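Local coordinates for XPF endonuclease (Aeropyrum pernix, PDB 2BGW), which probably cuts DNA as a structure-specific, metal-dependent endonuclease of the XPF family that acts in nucleotide excision repair, at residues M1-V13 and A134-V146. Residues are numbered along the deposited sequence; the frame is centred on the assembly and turned at random.
Sequences MLEDPGGRPRVYV and ARLSTREGGQRIV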
ATOM      1  N   MET A   1      -3.256  20.512   2.212  1.00 40.25           N
ATOM      2  CA  MET A   1      -2.462  21.632   1.637  1.00 40.92           C
ATOM      3  C   MET A   1      -2.325  21.687   0.103  1.00 38.97           C
ATOM      4  O   MET A   1      -2.301  22.782  -0.454  1.00 39.65           O
ATOM      5  CB  MET A   1      -1.076  21.702   2.289  1.00 40.95           C
ATOM      6  CG  MET A   1      -0.593  23.148   2.427  1.00 43.43           C
ATOM      7  SD  MET A   1       0.407  23.477   3.902  1.00 46.84           S
ATOM      8  CE  MET A   1       0.814  25.271   3.696  1.00 44.99           C
ATOM      9  N   LEU A   2      -2.198  20.550  -0.583  1.00 37.25           N
ATOM     10  CA  LEU A   2      -2.124  20.554  -2.056  1.00 35.50           C
ATOM     11  C   LEU A   2      -3.396  21.192  -2.572  1.00 35.30           C
ATOM     12  O   LEU A   2      -4.455  20.805  -2.129  1.00 35.70           O
ATOM     13  CB  LEU A   2      -2.009  19.142  -2.627  1.00 34.70           C
ATOM     14  CG  LEU A   2      -0.765  18.275  -2.391  1.00 33.18           C
ATOM     15  CD1 LEU A   2      -1.101  16.857  -2.747  1.00 31.77           C
ATOM     16  CD2 LEU A   2       0.401  18.698  -3.240  1.00 31.08           C
ATOM     17  N   GLU A   3      -3.308  22.150  -3.497  1.00 34.65           N
ATOM     18  CA  GLU A   3      -4.483  22.947  -3.898  1.00 34.42           C
ATOM     19  C   GLU A   3      -5.292  22.574  -5.137  1.00 33.23           C
ATOM     20  O   GLU A   3      -6.509  22.431  -5.057  1.00 33.25           O
ATOM     21  CB  GLU A   3      -4.092  24.406  -4.054  1.00 34.97           C
ATOM     22  CG  GLU A   3      -3.963  25.112  -2.741  1.00 39.80           C
ATOM     23  CD  GLU A   3      -4.800  26.387  -2.695  1.00 46.48           C
ATOM     24  OE1 GLU A   3      -6.031  26.352  -3.089  1.00 46.19           O
ATOM     25  OE2 GLU A   3      -4.201  27.406  -2.250  1.00 47.73           O
ATOM     26  N   ASP A   4      -4.633  22.460  -6.281  1.00 31.92           N
ATOM     27  CA  ASP A   4      -5.322  22.437  -7.543  1.00 31.15           C
ATOM     28  C   ASP A   4      -5.859  21.062  -7.905  1.00 30.59           C
ATOM     29  O   ASP A   4      -5.175  20.063  -7.720  1.00 29.84           O
ATOM     30  CB  ASP A   4      -4.379  22.910  -8.626  1.00 31.23           C
ATOM     31  CG  ASP A   4      -3.888  24.315  -8.392  1.00 33.43           C
ATOM     32  OD1 ASP A   4      -4.267  24.921  -7.361  1.00 35.27           O
ATOM     33  OD2 ASP A   4      -3.141  24.832  -9.257  1.00 35.11           O
ATOM     34  N   PRO A   5      -7.089  21.015  -8.441  1.00 29.75           N
ATOM     35  CA  PRO A   5      -7.656  19.799  -8.958  1.00 29.63           C
ATOM     36  C   PRO A   5      -6.840  19.270 -10.128  1.00 29.88           C
ATOM     37  O   PRO A   5      -6.416  20.036 -10.972  1.00 30.52           O
ATOM     38  CB  PRO A   5      -9.042  20.256  -9.459  1.00 29.76           C
ATOM     39  CG  PRO A   5      -8.970  21.706  -9.604  1.00 27.94           C
ATOM     40  CD  PRO A   5      -8.014  22.154  -8.578  1.00 29.38           C
ATOM     41  N   GLY A   6      -6.654  17.963 -10.204  1.00 30.23           N
ATOM     42  CA  GLY A   6      -5.882  17.365 -11.282  1.00 30.40           C
ATOM     43  C   GLY A   6      -6.682  16.856 -12.471  1.00 30.94           C
ATOM     44  O   GLY A   6      -7.845  17.216 -12.640  1.00 30.61           O
ATOM     45  N   GLY A   7      -6.047  16.008 -13.292  1.00 31.45           N
ATOM     46  CA  GLY A   7      -6.643  15.521 -14.540  1.00 32.26           C
ATOM     47  C   GLY A   7      -7.880  14.637 -14.447  1.00 33.06           C
ATOM     48  O   GLY A   7      -8.506  14.517 -13.406  1.00 33.19           O
ATOM     49  N   ARG A   8      -8.238  14.026 -15.572  1.00 34.22           N
ATOM     50  CA  ARG A   8      -9.359  13.094 -15.651  1.00 34.85           C
ATOM     51  C   ARG A   8      -9.061  11.970 -14.677  1.00 35.04           C
ATOM     52  O   ARG A   8      -7.988  11.372 -14.725  1.00 35.37           O
ATOM     53  CB  ARG A   8      -9.521  12.575 -17.095  1.00 35.05           C
ATOM     54  CG  ARG A   8     -10.078  11.142 -17.291  1.00 36.59           C
ATOM     55  CD  ARG A   8     -11.544  10.947 -16.804  1.00 39.51           C
ATOM     56  NE  ARG A   8     -12.249   9.876 -17.511  1.00 40.55           N
ATOM     57  CZ  ARG A   8     -12.283   9.748 -18.844  1.00 43.36           C
ATOM     58  NH1 ARG A   8     -11.637  10.603 -19.633  1.00 42.87           N
ATOM     59  NH2 ARG A   8     -12.947   8.744 -19.404  1.00 44.18           N
ATOM     60  N   PRO A   9      -9.981  11.723 -13.742  1.00 35.03           N
ATOM     61  CA  PRO A   9      -9.862  10.631 -12.769  1.00 34.58           C
ATOM     62  C   PRO A   9      -9.694   9.280 -13.458  1.00 33.84           C
ATOM     63  O   PRO A   9     -10.553   8.885 -14.271  1.00 33.86           O
ATOM     64  CB  PRO A   9     -11.198  10.696 -12.041  1.00 34.78           C
ATOM     65  CG  PRO A   9     -11.531  12.159 -12.102  1.00 35.19           C
ATOM     66  CD  PRO A   9     -11.193  12.519 -13.512  1.00 34.88           C
ATOM     67  N   ARG A  10      -8.609   8.592 -13.103  1.00 32.53           N
ATOM     68  CA  ARG A  10      -8.104   7.431 -13.832  1.00 31.98           C
ATOM     69  C   ARG A  10      -7.459   6.456 -12.855  1.00 31.14           C
ATOM     70  O   ARG A  10      -6.652   6.859 -12.018  1.00 31.56           O
ATOM     71  CB  ARG A  10      -7.007   7.902 -14.790  1.00 32.09           C
ATOM     72  CG  ARG A  10      -7.052   7.371 -16.215  1.00 33.16           C
ATOM     73  CD  ARG A  10      -5.956   8.024 -17.035  1.00 33.70           C
ATOM     74  N   VAL A  11      -7.805   5.175 -12.954  1.00 30.05           N
ATOM     75  CA  VAL A  11      -7.159   4.144 -12.153  1.00 28.81           C
ATOM     76  C   VAL A  11      -7.095   2.876 -12.958  1.00 28.87           C
ATOM     77  O   VAL A  11      -7.914   2.672 -13.845  1.00 28.67           O
ATOM     78  CB  VAL A  11      -7.894   3.856 -10.809  1.00 28.70           C
ATOM     79  CG1 VAL A  11      -8.122   5.133 -10.016  1.00 28.14           C
ATOM     80  CG2 VAL A  11      -9.201   3.126 -11.013  1.00 27.62           C
ATOM     81  N   TYR A  12      -6.124   2.025 -12.640  1.00 29.17           N
ATOM     82  CA  TYR A  12      -6.011   0.697 -13.229  1.00 29.41           C
ATOM     83  C   TYR A  12      -6.460  -0.394 -12.269  1.00 29.64           C
ATOM     84  O   TYR A  12      -6.026  -0.415 -11.120  1.00 29.19           O
ATOM     85  CB  TYR A  12      -4.560   0.426 -13.578  1.00 29.86           C
ATOM     86  CG  TYR A  12      -4.065   1.140 -14.791  1.00 29.77           C
ATOM     87  CD1 TYR A  12      -3.515   2.415 -14.688  1.00 29.16           C
ATOM     88  CD2 TYR A  12      -4.129   0.539 -16.052  1.00 30.38           C
ATOM     89  CE1 TYR A  12      -3.040   3.088 -15.807  1.00 29.98           C
ATOM     90  CE2 TYR A  12      -3.663   1.202 -17.190  1.00 31.21           C
ATOM     91  CZ  TYR A  12      -3.118   2.480 -17.057  1.00 31.31           C
ATOM     92  OH  TYR A  12      -2.653   3.152 -18.163  1.00 30.97           O
ATOM     93  N   VAL A  13      -7.303  -1.310 -12.754  1.00 30.61           N
ATOM     94  CA  VAL A  13      -7.726  -2.485 -11.982  1.00 32.34           C
ATOM     95  C   VAL A  13      -6.913  -3.677 -12.356  1.00 33.75           C
ATOM     96  O   VAL A  13      -6.811  -3.995 -13.541  1.00 34.40           O
ATOM     97  CB  VAL A  13      -9.099  -3.057 -12.386  1.00 31.97           C
ATOM     98  CG1 VAL A  13      -9.877  -3.423 -11.161  1.00 31.44           C
ATOM     99  CG2 VAL A  13      -9.854  -2.160 -13.283  1.00 32.25           C
ATOM    100  N   ALA A 134      -8.009   8.600  -5.475  1.00 24.09           N
ATOM    101  CA  ALA A 134      -7.696   9.003  -6.834  1.00 25.04           C
ATOM    102  C   ALA A 134      -7.722  10.503  -6.981  1.00 25.87           C
ATOM    103  O   ALA A 134      -6.769  11.074  -7.498  1.00 26.95           O
ATOM    104  CB  ALA A 134      -8.679   8.387  -7.829  1.00 24.83           C
ATOM    105  N   ARG A 135      -8.795  11.145  -6.525  1.00 26.02           N
ATOM    106  CA  ARG A 135      -8.924  12.579  -6.653  1.00 26.31           C
ATOM    107  C   ARG A 135      -7.962  13.298  -5.766  1.00 26.77           C
ATOM    108  O   ARG A 135      -7.236  14.185  -6.230  1.00 28.25           O
ATOM    109  CB  ARG A 135     -10.314  13.021  -6.308  1.00 26.45           C
ATOM    110  CG  ARG A 135     -11.326  12.473  -7.227  1.00 28.67           C
ATOM    111  CD  ARG A 135     -11.902  13.544  -7.999  1.00 32.28           C
ATOM    112  NE  ARG A 135     -13.346  13.494  -7.875  1.00 36.04           N
ATOM    113  CZ  ARG A 135     -14.108  14.575  -7.764  1.00 37.21           C
ATOM    114  NH1 ARG A 135     -13.549  15.774  -7.748  1.00 36.32           N
ATOM    115  NH2 ARG A 135     -15.421  14.452  -7.669  1.00 39.14           N
ATOM    116  N   LEU A 136      -7.931  12.925  -4.499  1.00 26.42           N
ATOM    117  CA  LEU A 136      -7.118  13.659  -3.551  1.00 26.64           C
ATOM    118  C   LEU A 136      -5.641  13.691  -3.878  1.00 26.92           C
ATOM    119  O   LEU A 136      -4.963  14.624  -3.513  1.00 26.82           O
ATOM    120  CB  LEU A 136      -7.299  13.098  -2.137  1.00 26.55           C
ATOM    121  CG  LEU A 136      -8.415  13.726  -1.303  1.00 25.66           C
ATOM    122  CD1 LEU A 136      -9.006  12.692  -0.354  1.00 25.41           C
ATOM    123  CD2 LEU A 136      -7.927  14.969  -0.553  1.00 23.50           C
ATOM    124  N   SER A 137      -5.144  12.651  -4.528  1.00 27.69           N
ATOM    125  CA  SER A 137      -3.702  12.391  -4.595  1.00 28.61           C
ATOM    126  C   SER A 137      -3.143  12.939  -5.871  1.00 28.44           C
ATOM    127  O   SER A 137      -1.947  13.132  -6.001  1.00 28.59           O
ATOM    128  CB  SER A 137      -3.426  10.891  -4.572  1.00 28.83           C
ATOM    129  OG  SER A 137      -3.881  10.324  -5.793  1.00 31.29           O
ATOM    130  N   THR A 138      -4.030  13.076  -6.839  1.00 28.72           N
ATOM    131  CA  THR A 138      -3.870  13.958  -7.973  1.00 28.24           C
ATOM    132  C   THR A 138      -3.905  15.305  -7.242  1.00 28.53           C
ATOM    133  O   THR A 138      -3.709  15.266  -6.045  1.00 30.69           O
ATOM    134  CB  THR A 138      -4.998  13.627  -8.865  1.00 27.94           C
ATOM    135  OG1 THR A 138      -4.620  12.450  -9.587  1.00 26.25           O
ATOM    136  CG2 THR A 138      -5.263  14.725  -9.781  1.00 30.24           C
ATOM    137  N   ARG A 139      -4.121  16.476  -7.813  1.00 27.12           N
ATOM    138  CA  ARG A 139      -3.995  17.693  -6.940  1.00 26.49           C
ATOM    139  C   ARG A 139      -2.539  18.108  -6.805  1.00 27.85           C
ATOM    140  O   ARG A 139      -1.716  17.364  -6.280  1.00 28.10           O
ATOM    141  CB  ARG A 139      -4.548  17.545  -5.512  1.00 25.61           C
ATOM    142  CG  ARG A 139      -6.087  17.373  -5.299  1.00 26.10           C
ATOM    143  CD  ARG A 139      -6.599  18.066  -3.970  1.00 24.85           C
ATOM    144  NE  ARG A 139      -8.007  17.772  -3.656  1.00 23.79           N
ATOM    145  CZ  ARG A 139      -8.611  17.976  -2.471  1.00 22.18           C
ATOM    146  NH1 ARG A 139      -7.952  18.511  -1.464  1.00 24.02           N
ATOM    147  NH2 ARG A 139      -9.882  17.647  -2.287  1.00 18.08           N
ATOM    148  N   GLU A 140      -2.233  19.306  -7.300  1.00 29.24           N
ATOM    149  CA  GLU A 140      -0.887  19.853  -7.351  1.00 30.37           C
ATOM    150  C   GLU A 140      -0.998  21.149  -6.619  1.00 31.48           C
ATOM    151  O   GLU A 140      -2.009  21.842  -6.729  1.00 32.64           O
ATOM    152  CB  GLU A 140      -0.495  20.171  -8.759  1.00 30.14           C
ATOM    153  CG  GLU A 140      -1.394  19.604  -9.768  1.00 32.64           C
ATOM    154  CD  GLU A 140      -0.816  19.768 -11.122  1.00 36.31           C
ATOM    155  OE1 GLU A 140      -0.910  20.884 -11.689  1.00 36.18           O
ATOM    156  OE2 GLU A 140      -0.248  18.764 -11.596  1.00 37.89           O
ATOM    157  N   GLY A 141       0.044  21.513  -5.902  1.00 32.17           N
ATOM    158  CA  GLY A 141      -0.202  22.168  -4.632  1.00 32.78           C
ATOM    159  C   GLY A 141      -0.057  23.628  -4.658  1.00 32.70           C
ATOM    160  O   GLY A 141       0.464  24.161  -5.602  1.00 34.26           O
ATOM    161  N   GLY A 142      -0.483  24.266  -3.590  1.00 32.61           N
ATOM    162  CA  GLY A 142      -0.524  25.700  -3.553  1.00 32.59           C
ATOM    163  C   GLY A 142       0.638  26.310  -2.834  1.00 32.85           C
ATOM    164  O   GLY A 142       1.759  26.205  -3.304  1.00 32.72           O
ATOM    165  N   GLN A 143       0.349  26.942  -1.689  1.00 33.54           N
ATOM    166  CA  GLN A 143       1.296  27.775  -0.947  1.00 34.08           C
ATOM    167  C   GLN A 143       2.605  27.064  -0.702  1.00 34.83           C
ATOM    168  O   GLN A 143       2.658  26.130   0.103  1.00 34.93           O
ATOM    169  CB  GLN A 143       0.744  28.175   0.410  1.00 33.77           C
ATOM    170  CG  GLN A 143      -0.708  28.538   0.428  1.00 34.41           C
ATOM    171  CD  GLN A 143      -1.070  29.432   1.611  1.00 34.73           C
ATOM    172  OE1 GLN A 143      -0.224  29.801   2.420  1.00 34.35           O
ATOM    173  NE2 GLN A 143      -2.338  29.788   1.710  1.00 35.32           N
ATOM    174  N   ARG A 144       3.644  27.514  -1.417  1.00 35.30           N
ATOM    175  CA  ARG A 144       5.024  27.036  -1.268  1.00 35.90           C
ATOM    176  C   ARG A 144       5.219  25.571  -1.667  1.00 34.72           C
ATOM    177  O   ARG A 144       6.139  24.915  -1.181  1.00 34.69           O
ATOM    178  CB  ARG A 144       5.544  27.290   0.148  1.00 35.41           C
ATOM    179  CG  ARG A 144       5.700  28.767   0.519  1.00 37.86           C
ATOM    180  CD  ARG A 144       6.448  28.889   1.865  1.00 39.89           C
ATOM    181  NE  ARG A 144       6.419  30.244   2.428  1.00 49.50           N
ATOM    182  CZ  ARG A 144       7.468  31.078   2.460  1.00 53.69           C
ATOM    183  NH1 ARG A 144       8.656  30.703   1.964  1.00 55.18           N
ATOM    184  NH2 ARG A 144       7.334  32.293   2.998  1.00 54.44           N
ATOM    185  N   ILE A 145       4.366  25.081  -2.563  1.00 33.48           N
ATOM    186  CA  ILE A 145       4.397  23.686  -2.996  1.00 32.42           C
ATOM    187  C   ILE A 145       4.718  23.649  -4.480  1.00 32.81           C
ATOM    188  O   ILE A 145       3.970  24.180  -5.305  1.00 33.41           O
ATOM    189  CB  ILE A 145       3.048  22.943  -2.700  1.00 32.00           C
ATOM    190  CG1 ILE A 145       2.821  22.835  -1.194  1.00 30.26           C
ATOM    191  CG2 ILE A 145       2.989  21.568  -3.377  1.00 29.66           C
ATOM    192  CD1 ILE A 145       1.469  22.321  -0.829  1.00 30.15           C
ATOM    193  N   VAL A 146       5.847  23.044  -4.820  1.00 32.78           N
ATOM    194  CA  VAL A 146       6.308  23.030  -6.198  1.00 32.58           C
ATOM    195  C   VAL A 146       5.409  22.057  -6.878  1.00 33.49           C
ATOM    196  O   VAL A 146       4.880  21.206  -6.206  1.00 34.07           O
ATOM    197  CB  VAL A 146       7.762  22.552  -6.285  1.00 32.07           C
ATOM    198  CG1 VAL A 146       8.171  22.291  -7.745  1.00 30.84           C
ATOM    199  CG2 VAL A 146       8.661  23.546  -5.611  1.00 29.52           C
TER
HETATM  200  O   HOH W   1      -2.249  23.286 -10.939  1.00 19.38           O
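Asp4 and Glu140 face each other as an isolated antiparallel hydrogen-bonded pair. Asp4 N donates to Glu140 O over 2.7 Å, with an N-H...O angle of 159° and the donor tilted 24° from the carbonyl plane. A return bond from Glu140 N to Asp4 O is less certain, because the position of that oxygen is doubtful. A water links the same two residues through their side chains, donating to Asp4 OD2 and to Glu140 OE1. Asp4 OD2 and Glu140 OE1 stay 5.1 Å apart, and the bridging water probably eases their like charges. Beyond this pair the N-terminal residues run along the chain that leaves helix 123-137. Leu2 lies along it: CD1 comes to 3.6 Å from Arg139 O, while CD2 packs on Gly141 CA and, at 3.9 Å, on Ile145 CG2, the two side chains crossing at about a right angle. In Ile145, CG2 lies anti to the backbone N and CG1 beside it (chi1 -66°), which parts the branches: CG2 meets Leu2, and the extended chain beyond CG1 carries CD1 to Met1 CG. The type II turn Gly142-Ile145 brings this isoleucine back to them. The aliphatic part of Glu3 lies over Gly142, Glu3 CG to Gly142 CA 3.6 Å. The Arg139 guanidinium carries Leu136 CD2 over one face and has Leu2 O at its edge; Arg139 also packs on Asp112 of the second subunit. Toward the sheet, the Pro9 ring meets the Arg135 stem, whose NE is salt-bridged to Glu131, and Val11 CG1 touches Ala134 CB at 4.0 Å, joining strand 10-14 to helix 123-137 of the PDDEXK-type nuclease fold. With the clear hydrogen bonding across the contact made by one backbone pair and apolar contacts spread to both sides, largely among exposed or partly exposed residues, the N-terminal tail appears held by backbone pairing and shallow surface packing.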